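Local coordinates for protein putative cytosine/guanine deaminase (PDB 2PAJ) that catalyses the zinc-dependent hydrolytic deamination of 2-amino-4-hydroxypteridines such as isoxanthopterin, giving the 2,4-dihydroxypteridine and ammonium, at residues 287-291 and 292-296; 188-191 and 192-196; 430-433 and 434-438. All coordinates share one frame; numbering follows the deposited sequence.

Contact 1. Residues 287-291 and 292-296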
ATOM      1  N   VAL A 287       6.546 -15.412  -6.151  1.00 77.59           N
ATOM      2  CA  VAL A 287       7.300 -15.577  -7.387  1.00 78.74           C
ATOM      3  C   VAL A 287       7.282 -17.092  -7.565  1.00 79.20           C
ATOM      4  O   VAL A 287       7.081 -17.815  -6.584  1.00 80.49           O
ATOM      5  CB  VAL A 287       8.749 -15.096  -7.212  1.00 79.54           C
ATOM      6  CG1 VAL A 287       9.422 -15.890  -6.092  1.00 80.46           C
ATOM      7  CG2 VAL A 287       9.518 -15.253  -8.521  1.00 80.74           C
ATOM      8  N   LYS A 288       7.478 -17.581  -8.785  1.00 78.68           N
ATOM      9  CA  LYS A 288       7.450 -19.029  -9.022  1.00 78.25           C
ATOM     10  C   LYS A 288       6.039 -19.584  -8.775  1.00 76.63           C
ATOM     11  O   LYS A 288       5.680 -19.923  -7.642  1.00 76.59           O
ATOM     12  CB  LYS A 288       8.414 -19.763  -8.085  1.00 79.53           C
ATOM     13  CG  LYS A 288       9.759 -19.090  -7.892  1.00 82.87           C
ATOM     14  CD  LYS A 288      10.596 -19.859  -6.857  1.00 84.71           C
ATOM     15  CE  LYS A 288      11.851 -19.081  -6.433  1.00 85.69           C
ATOM     16  NZ  LYS A 288      12.653 -19.789  -5.383  1.00 85.70           N
ATOM     17  N   VAL A 289       5.242 -19.681  -9.831  1.00 74.96           N
ATOM     18  CA  VAL A 289       3.902 -20.215  -9.686  1.00 72.86           C
ATOM     19  C   VAL A 289       3.473 -21.062 -10.878  1.00 72.31           C
ATOM     20  O   VAL A 289       3.495 -20.624 -12.022  1.00 71.73           O
ATOM     21  CB  VAL A 289       2.875 -19.085  -9.441  1.00 72.25           C
ATOM     22  CG1 VAL A 289       1.474 -19.666  -9.367  1.00 72.21           C
ATOM     23  CG2 VAL A 289       3.206 -18.370  -8.148  1.00 70.18           C
ATOM     24  N   ASP A 290       3.089 -22.291 -10.570  1.00 72.36           N
ATOM     25  CA  ASP A 290       2.631 -23.274 -11.540  1.00 72.05           C
ATOM     26  C   ASP A 290       1.470 -22.726 -12.367  1.00 71.13           C
ATOM     27  O   ASP A 290       0.844 -21.738 -11.985  1.00 71.08           O
ATOM     28  CB  ASP A 290       2.161 -24.517 -10.770  1.00 74.39           C
ATOM     29  CG  ASP A 290       2.168 -25.770 -11.612  1.00 76.41           C
ATOM     30  OD1 ASP A 290       1.383 -25.855 -12.592  1.00 78.00           O
ATOM     31  OD2 ASP A 290       2.974 -26.673 -11.281  1.00 77.51           O
ATOM     32  N   ALA A 291       1.176 -23.379 -13.490  1.00 69.52           N
ATOM     33  CA  ALA A 291       0.059 -22.970 -14.331  1.00 68.34           C
ATOM     34  C   ALA A 291      -1.216 -23.345 -13.574  1.00 68.24           C
ATOM     35  O   ALA A 291      -2.210 -22.613 -13.590  1.00 69.12           O
ATOM     36  CB  ALA A 291       0.111 -23.695 -15.670  1.00 66.67           C
ATOM     37  N   ASP A 292      -1.163 -24.493 -12.905  1.00 67.09           N
ATOM     38  CA  ASP A 292      -2.282 -25.004 -12.118  1.00 66.38           C
ATOM     39  C   ASP A 292      -2.501 -24.103 -10.914  1.00 64.95           C
ATOM     40  O   ASP A 292      -3.633 -23.897 -10.459  1.00 64.03           O
ATOM     41  CB  ASP A 292      -1.978 -26.424 -11.632  1.00 68.32           C
ATOM     42  CG  ASP A 292      -1.555 -27.347 -12.759  1.00 70.20           C
ATOM     43  OD1 ASP A 292      -2.378 -27.590 -13.677  1.00 70.76           O
ATOM     44  OD2 ASP A 292      -0.397 -27.826 -12.726  1.00 71.31           O
ATOM     45  N   GLU A 293      -1.399 -23.576 -10.396  1.00 63.34           N
ATOM     46  CA  GLU A 293      -1.458 -22.682  -9.254  1.00 62.86           C
ATOM     47  C   GLU A 293      -2.087 -21.355  -9.648  1.00 61.81           C
ATOM     48  O   GLU A 293      -2.753 -20.717  -8.833  1.00 63.03           O
ATOM     49  CB  GLU A 293      -0.058 -22.446  -8.690  1.00 63.28           C
ATOM     50  CG  GLU A 293       0.493 -23.623  -7.902  1.00 65.69           C
ATOM     51  CD  GLU A 293       1.864 -23.336  -7.298  1.00 66.28           C
ATOM     52  OE1 GLU A 293       2.862 -23.385  -8.047  1.00 66.17           O
ATOM     53  OE2 GLU A 293       1.945 -23.060  -6.078  1.00 64.66           O
ATOM     54  N   ILE A 294      -1.877 -20.940 -10.893  1.00 58.64           N
ATOM     55  CA  ILE A 294      -2.436 -19.687 -11.372  1.00 55.90           C
ATOM     56  C   ILE A 294      -3.932 -19.816 -11.549  1.00 54.86           C
ATOM     57  O   ILE A 294      -4.687 -18.901 -11.238  1.00 55.08           O
ATOM     58  CB  ILE A 294      -1.781 -19.264 -12.702  1.00 56.70           C
ATOM     59  CG1 ILE A 294      -0.309 -18.929 -12.455  1.00 57.54           C
ATOM     60  CG2 ILE A 294      -2.482 -18.039 -13.286  1.00 53.24           C
ATOM     61  CD1 ILE A 294       0.461 -18.667 -13.709  1.00 57.00           C
ATOM     62  N   ALA A 295      -4.358 -20.971 -12.038  1.00 54.53           N
ATOM     63  CA  ALA A 295      -5.775 -21.247 -12.256  1.00 53.84           C
ATOM     64  C   ALA A 295      -6.539 -21.207 -10.932  1.00 53.63           C
ATOM     65  O   ALA A 295      -7.643 -20.660 -10.850  1.00 52.01           O
ATOM     66  CB  ALA A 295      -5.938 -22.610 -12.915  1.00 54.92           C
ATOM     67  N   LEU A 296      -5.939 -21.794  -9.900  1.00 54.77           N
ATOM     68  CA  LEU A 296      -6.545 -21.824  -8.579  1.00 55.01           C
ATOM     69  C   LEU A 296      -6.668 -20.417  -8.018  1.00 54.33           C
ATOM     70  O   LEU A 296      -7.612 -20.109  -7.304  1.00 55.71           O
ATOM     71  CB  LEU A 296      -5.708 -22.676  -7.629  1.00 55.85           C
ATOM     72  CG  LEU A 296      -6.350 -23.930  -7.036  1.00 54.93           C
ATOM     73  CD1 LEU A 296      -5.443 -24.461  -5.948  1.00 56.14           C
ATOM     74  CD2 LEU A 296      -7.723 -23.609  -6.472  1.00 55.24           C
TER
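The flat groups here are three carboxylates, and two of them, on Asp290 and Glu293, each accept a backbone N-H on the anti side of one oxygen, the donor lying out of the carboxylate plane. Asp290 N donates to Glu293 OE1 at 2.8 Å, nearly straight and 35° out of that plane. Asp290 OD1 accepts from Asp292 N, of the residue before Glu293, at 2.9 Å. The carboxylates of Asp290 and Asp292 lie side by side and point the same way, their planes 31° apart. Glu293 reaches back because its CG stands beside the backbone N (chi1 -75°) and the chain runs extended from there.

Val289 CG1 lies against Glu293 CB and sits 3.6 Å from Ile294 CG1. Helical bonding begins with Ile294 N to Asp290 O at 3.0 Å and continues with Ala295 N to Ala291 O at 3.1 Å. Glu293 OE2 has weak bonds to Ser266 OG and Val268 N, linking this turn to helix 267-273.

Asp290, at the N-cap, and Glu293 thus form a capping box that starts helix 291-300. Asp290 and Asp292 would tend to repel if both are ionised, which the helix dipole would be expected to offset in part.

Contact 2. Residues 188-191 and 192-196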
ATOM      1  N   GLU A 188       4.474 -15.415  19.589  1.00 65.08           N
ATOM      2  CA  GLU A 188       3.347 -15.166  20.462  1.00 65.62           C
ATOM      3  C   GLU A 188       2.518 -16.434  20.454  1.00 65.70           C
ATOM      4  O   GLU A 188       2.447 -17.133  19.444  1.00 66.06           O
ATOM      5  CB  GLU A 188       2.487 -14.024  19.934  1.00 65.99           C
ATOM      6  CG  GLU A 188       3.069 -12.656  20.061  1.00 68.04           C
ATOM      7  CD  GLU A 188       2.128 -11.626  19.481  1.00 70.61           C
ATOM      8  OE1 GLU A 188       1.838 -11.716  18.264  1.00 71.99           O
ATOM      9  OE2 GLU A 188       1.670 -10.734  20.234  1.00 71.12           O
ATOM     10  N   THR A 189       1.888 -16.738  21.573  1.00 65.40           N
ATOM     11  CA  THR A 189       1.058 -17.923  21.618  1.00 64.61           C
ATOM     12  C   THR A 189      -0.156 -17.635  20.735  1.00 63.32           C
ATOM     13  O   THR A 189      -0.598 -16.496  20.644  1.00 62.05           O
ATOM     14  CB  THR A 189       0.628 -18.225  23.058  1.00 64.39           C
ATOM     15  OG1 THR A 189      -0.574 -19.001  23.042  1.00 68.57           O
ATOM     16  CG2 THR A 189       0.400 -16.931  23.832  1.00 63.68           C
ATOM     17  N   LEU A 190      -0.673 -18.664  20.072  1.00 63.07           N
ATOM     18  CA  LEU A 190      -1.832 -18.534  19.184  1.00 63.38           C
ATOM     19  C   LEU A 190      -2.989 -17.679  19.738  1.00 64.56           C
ATOM     20  O   LEU A 190      -3.502 -16.797  19.044  1.00 65.28           O
ATOM     21  CB  LEU A 190      -2.326 -19.938  18.816  1.00 62.63           C
ATOM     22  CG  LEU A 190      -3.417 -20.198  17.768  1.00 62.06           C
ATOM     23  CD1 LEU A 190      -4.767 -19.784  18.302  1.00 60.96           C
ATOM     24  CD2 LEU A 190      -3.089 -19.463  16.483  1.00 61.77           C
ATOM     25  N   ASP A 191      -3.382 -17.922  20.986  1.00 65.42           N
ATOM     26  CA  ASP A 191      -4.482 -17.187  21.621  1.00 65.26           C
ATOM     27  C   ASP A 191      -4.143 -15.727  21.871  1.00 63.29           C
ATOM     28  O   ASP A 191      -5.011 -14.864  21.831  1.00 63.28           O
ATOM     29  CB  ASP A 191      -4.852 -17.857  22.939  1.00 67.04           C
ATOM     30  CG  ASP A 191      -4.801 -19.368  22.838  1.00 70.72           C
ATOM     31  OD1 ASP A 191      -5.845 -19.999  22.541  1.00 71.17           O
ATOM     32  OD2 ASP A 191      -3.692 -19.924  23.024  1.00 73.47           O
ATOM     33  N   ALA A 192      -2.880 -15.442  22.139  1.00 61.92           N
ATOM     34  CA  ALA A 192      -2.500 -14.061  22.371  1.00 62.13           C
ATOM     35  C   ALA A 192      -2.754 -13.280  21.081  1.00 62.03           C
ATOM     36  O   ALA A 192      -3.345 -12.190  21.101  1.00 61.50           O
ATOM     37  CB  ALA A 192      -1.032 -13.983  22.774  1.00 61.78           C
ATOM     38  N   TYR A 193      -2.319 -13.873  19.968  1.00 62.02           N
ATOM     39  CA  TYR A 193      -2.466 -13.311  18.625  1.00 62.11           C
ATOM     40  C   TYR A 193      -3.953 -13.064  18.384  1.00 60.49           C
ATOM     41  O   TYR A 193      -4.389 -11.921  18.213  1.00 60.25           O
ATOM     42  CB  TYR A 193      -1.937 -14.320  17.599  1.00 65.43           C
ATOM     43  CG  TYR A 193      -1.668 -13.795  16.191  1.00 70.02           C
ATOM     44  CD1 TYR A 193      -2.301 -12.644  15.704  1.00 72.02           C
ATOM     45  CD2 TYR A 193      -0.798 -14.486  15.327  1.00 73.27           C
ATOM     46  CE1 TYR A 193      -2.080 -12.192  14.396  1.00 73.50           C
ATOM     47  CE2 TYR A 193      -0.567 -14.048  14.016  1.00 74.60           C
ATOM     48  CZ  TYR A 193      -1.213 -12.899  13.559  1.00 74.82           C
ATOM     49  OH  TYR A 193      -0.991 -12.459  12.269  1.00 75.84           O
ATOM     50  N   VAL A 194      -4.729 -14.144  18.388  1.00 57.66           N
ATOM     51  CA  VAL A 194      -6.167 -14.056  18.169  1.00 55.35           C
ATOM     52  C   VAL A 194      -6.821 -12.980  19.023  1.00 54.98           C
ATOM     53  O   VAL A 194      -7.629 -12.197  18.544  1.00 55.77           O
ATOM     54  CB  VAL A 194      -6.853 -15.407  18.474  1.00 53.95           C
ATOM     55  CG1 VAL A 194      -8.335 -15.330  18.150  1.00 50.91           C
ATOM     56  CG2 VAL A 194      -6.187 -16.514  17.683  1.00 53.51           C
ATOM     57  N   ALA A 195      -6.463 -12.951  20.297  1.00 55.66           N
ATOM     58  CA  ALA A 195      -7.019 -11.985  21.223  1.00 55.84           C
ATOM     59  C   ALA A 195      -6.757 -10.564  20.745  1.00 55.88           C
ATOM     60  O   ALA A 195      -7.658  -9.721  20.723  1.00 54.64           O
ATOM     61  CB  ALA A 195      -6.415 -12.196  22.608  1.00 55.75           C
ATOM     62  N   ASP A 196      -5.520 -10.312  20.341  1.00 56.46           N
ATOM     63  CA  ASP A 196      -5.125  -8.991  19.891  1.00 56.76           C
ATOM     64  C   ASP A 196      -5.924  -8.514  18.704  1.00 56.82           C
ATOM     65  O   ASP A 196      -6.329  -7.353  18.636  1.00 56.59           O
ATOM     66  CB  ASP A 196      -3.648  -8.979  19.535  1.00 56.87           C
ATOM     67  CG  ASP A 196      -3.077  -7.582  19.514  1.00 58.46           C
ATOM     68  OD1 ASP A 196      -1.944  -7.411  19.010  1.00 58.58           O
ATOM     69  OD2 ASP A 196      -3.766  -6.659  20.010  1.00 58.10           O
TER
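Leu190 and Val194, one helical turn apart, make the close apolar part of this first turn of helix 190-203: Leu190 CD1 lies 3.6 Å from Val194 CG2, the two side chains set at an angle to each other. The CB of Leu190 starts away from the later residues, yet with CG anti to the backbone N (chi1 -172°) its end returns toward Val194. The pair faces helix 228-240, Leu190 resting on Glu230 and Glu233 and Val194 on Val237. In the backbone of the same pair, Val194 N donates to Leu190 O at 3.0 Å, almost straight (175°) and in the carbonyl plane.

Tyr193 is the buried member. Its CB packs 3.3 Å from Leu190 O, while the ring leads off to Arg168, whose backbone O is hydrogen-bonded to Tyr193 OH and whose guanidinium makes a cation-pi contact with the ring.

The other side is exposed and held mainly by backbone. Thr189, at the N-cap, offers its O to Tyr193 N at 3.2 Å and more weakly to Ala192 N, and its CG2 touches Ala192 CB at 3.4 Å. Asp191 and Ala195 are likewise exposed, and Ala195 N donates to Asp191 O at 2.8 Å. The methyl of Ala195 lies beside that oxygen.

Glu188 OE2 and Asp196 OD1 are 5.1 Å apart, two like charges at the start of the helix. Arg168, at the end of strand 163-168, forms salt bridges with both acids and Arg199 forms a second one with Asp196, so together the arginines would be expected to offset the repulsion while Arg168 joins the helix start to the barrel strand.

Contact 3. Residues 430-433 and 434-438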
ATOM      1  N   PRO A 430       1.868  13.841 -22.085  1.00 49.14           N
ATOM      2  CA  PRO A 430       2.325  14.192 -20.737  1.00 48.47           C
ATOM      3  C   PRO A 430       1.638  13.416 -19.619  1.00 47.43           C
ATOM      4  O   PRO A 430       2.098  13.411 -18.488  1.00 45.87           O
ATOM      5  CB  PRO A 430       2.061  15.695 -20.670  1.00 46.10           C
ATOM      6  CG  PRO A 430       0.889  15.861 -21.531  1.00 46.24           C
ATOM      7  CD  PRO A 430       1.207  14.992 -22.719  1.00 48.09           C
ATOM      8  N   ALA A 431       0.537  12.756 -19.945  1.00 48.63           N
ATOM      9  CA  ALA A 431      -0.195  11.983 -18.961  1.00 50.70           C
ATOM     10  C   ALA A 431       0.616  10.762 -18.535  1.00 52.09           C
ATOM     11  O   ALA A 431       0.515  10.278 -17.403  1.00 53.76           O
ATOM     12  CB  ALA A 431      -1.505  11.551 -19.548  1.00 49.52           C
ATOM     13  N   ILE A 432       1.437  10.290 -19.457  1.00 52.51           N
ATOM     14  CA  ILE A 432       2.266   9.116 -19.265  1.00 51.51           C
ATOM     15  C   ILE A 432       3.479   9.310 -18.343  1.00 51.85           C
ATOM     16  O   ILE A 432       4.008   8.342 -17.797  1.00 50.46           O
ATOM     17  CB  ILE A 432       2.678   8.603 -20.673  1.00 51.52           C
ATOM     18  CG1 ILE A 432       1.841   7.380 -21.002  1.00 52.63           C
ATOM     19  CG2 ILE A 432       4.170   8.365 -20.783  1.00 47.66           C
ATOM     20  CD1 ILE A 432       1.789   7.041 -22.477  1.00 60.02           C
ATOM     21  N   GLY A 433       3.872  10.568 -18.144  1.00 51.79           N
ATOM     22  CA  GLY A 433       5.036  10.916 -17.336  1.00 51.41           C
ATOM     23  C   GLY A 433       5.252  10.355 -15.940  1.00 50.47           C
ATOM     24  O   GLY A 433       6.345   9.870 -15.633  1.00 49.98           O
ATOM     25  N   PRO A 434       4.250  10.431 -15.057  1.00 49.68           N
ATOM     26  CA  PRO A 434       4.374   9.915 -13.690  1.00 48.18           C
ATOM     27  C   PRO A 434       4.828   8.459 -13.592  1.00 47.31           C
ATOM     28  O   PRO A 434       5.455   8.065 -12.614  1.00 49.28           O
ATOM     29  CB  PRO A 434       2.973  10.119 -13.124  1.00 47.91           C
ATOM     30  CG  PRO A 434       2.519  11.355 -13.814  1.00 47.71           C
ATOM     31  CD  PRO A 434       2.964  11.129 -15.238  1.00 49.23           C
ATOM     32  N   VAL A 435       4.514   7.667 -14.610  1.00 45.43           N
ATOM     33  CA  VAL A 435       4.870   6.252 -14.635  1.00 42.85           C
ATOM     34  C   VAL A 435       6.067   5.905 -15.504  1.00 44.70           C
ATOM     35  O   VAL A 435       6.805   4.967 -15.204  1.00 45.48           O
ATOM     36  CB  VAL A 435       3.710   5.423 -15.161  1.00 40.93           C
ATOM     37  CG1 VAL A 435       4.143   3.986 -15.350  1.00 36.62           C
ATOM     38  CG2 VAL A 435       2.529   5.553 -14.239  1.00 40.48           C
ATOM     39  N   ALA A 436       6.255   6.666 -16.580  1.00 44.89           N
ATOM     40  CA  ALA A 436       7.328   6.392 -17.523  1.00 43.95           C
ATOM     41  C   ALA A 436       8.597   7.239 -17.429  1.00 44.03           C
ATOM     42  O   ALA A 436       9.666   6.782 -17.816  1.00 45.53           O
ATOM     43  CB  ALA A 436       6.767   6.455 -18.938  1.00 41.36           C
ATOM     44  N   SER A 437       8.495   8.453 -16.896  1.00 43.74           N
ATOM     45  CA  SER A 437       9.648   9.353 -16.824  1.00 44.58           C
ATOM     46  C   SER A 437      10.690   9.110 -15.742  1.00 44.29           C
ATOM     47  O   SER A 437      11.768   9.694 -15.780  1.00 42.65           O
ATOM     48  CB  SER A 437       9.157  10.793 -16.703  1.00 46.20           C
ATOM     49  OG  SER A 437       8.242  11.104 -17.735  1.00 48.22           O
ATOM     50  N   GLY A 438      10.371   8.257 -14.775  1.00 45.29           N
ATOM     51  CA  GLY A 438      11.300   8.017 -13.690  1.00 44.39           C
ATOM     52  C   GLY A 438      11.269   9.218 -12.773  1.00 43.02           C
ATOM     53  O   GLY A 438      10.337  10.006 -12.828  1.00 41.85           O
TER
HETATM   54  O   HOH W   1       7.842  10.679 -13.272  1.00 40.28           O
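Ile432 O accepts two backbone bonds across the turn, from Ala436 N at 3.1 Å in the carbonyl plane and from Val435 N at 3.3 Å, the latter donor standing 40° above that plane. Gly433 O follows with Ser437 N at 2.9 Å (159°), so the short helix 433-436 rests on successive i-to-i+4 bonds. Pro434, which has no N-H to give, occupies the first turn, where none is needed, and its CD lies 3.4 Å from Ala431 O.

Among the side chains, Ile432 CG2 meets Ala436 CB at 3.7 Å, a single methyl-to-methyl touch across the turn. Val435 turns instead to Val350 and Trp354 of helix 346-359 and to Tyr69 of strand 67-73. Ser437 folds back: its OG lies beside its own backbone N (chi1 -53°), 3.1 Å from Gly433 O, a weak bond whose proton is not settled.

A water joins the two ends of the turn, donating to Gly433 O at 2.9 Å and to Gly438 O at 2.6 Å. Gly438 has positive phi, a conformation glycine adopts readily. Gly433 O is thus served by both a backbone N-H and a water, and the water ties Gly433 to Gly438 where the chain leaves helical geometry.

From the N terminus the order is contact 2, contact 1, contact 3. They run in series, with none nesting or crossing, and each closes a local turn. Contact 2 begins helix 190-203, packed on helix 228-240 and tied to strand 163-168. Contact 1 follows strand 281-284 and the zinc ligand His285, then opens helix 291-300 on the surface. Contact 3, after strand 414-418, forms the short helix 433-436 between helix 346-359 and strand 67-73, away from the metal. Contacts 2 and 3 lie on opposite sides of the chain's centre, their own centres about 45 Å apart; contact 1 is about 32 Å, centre to centre, from each.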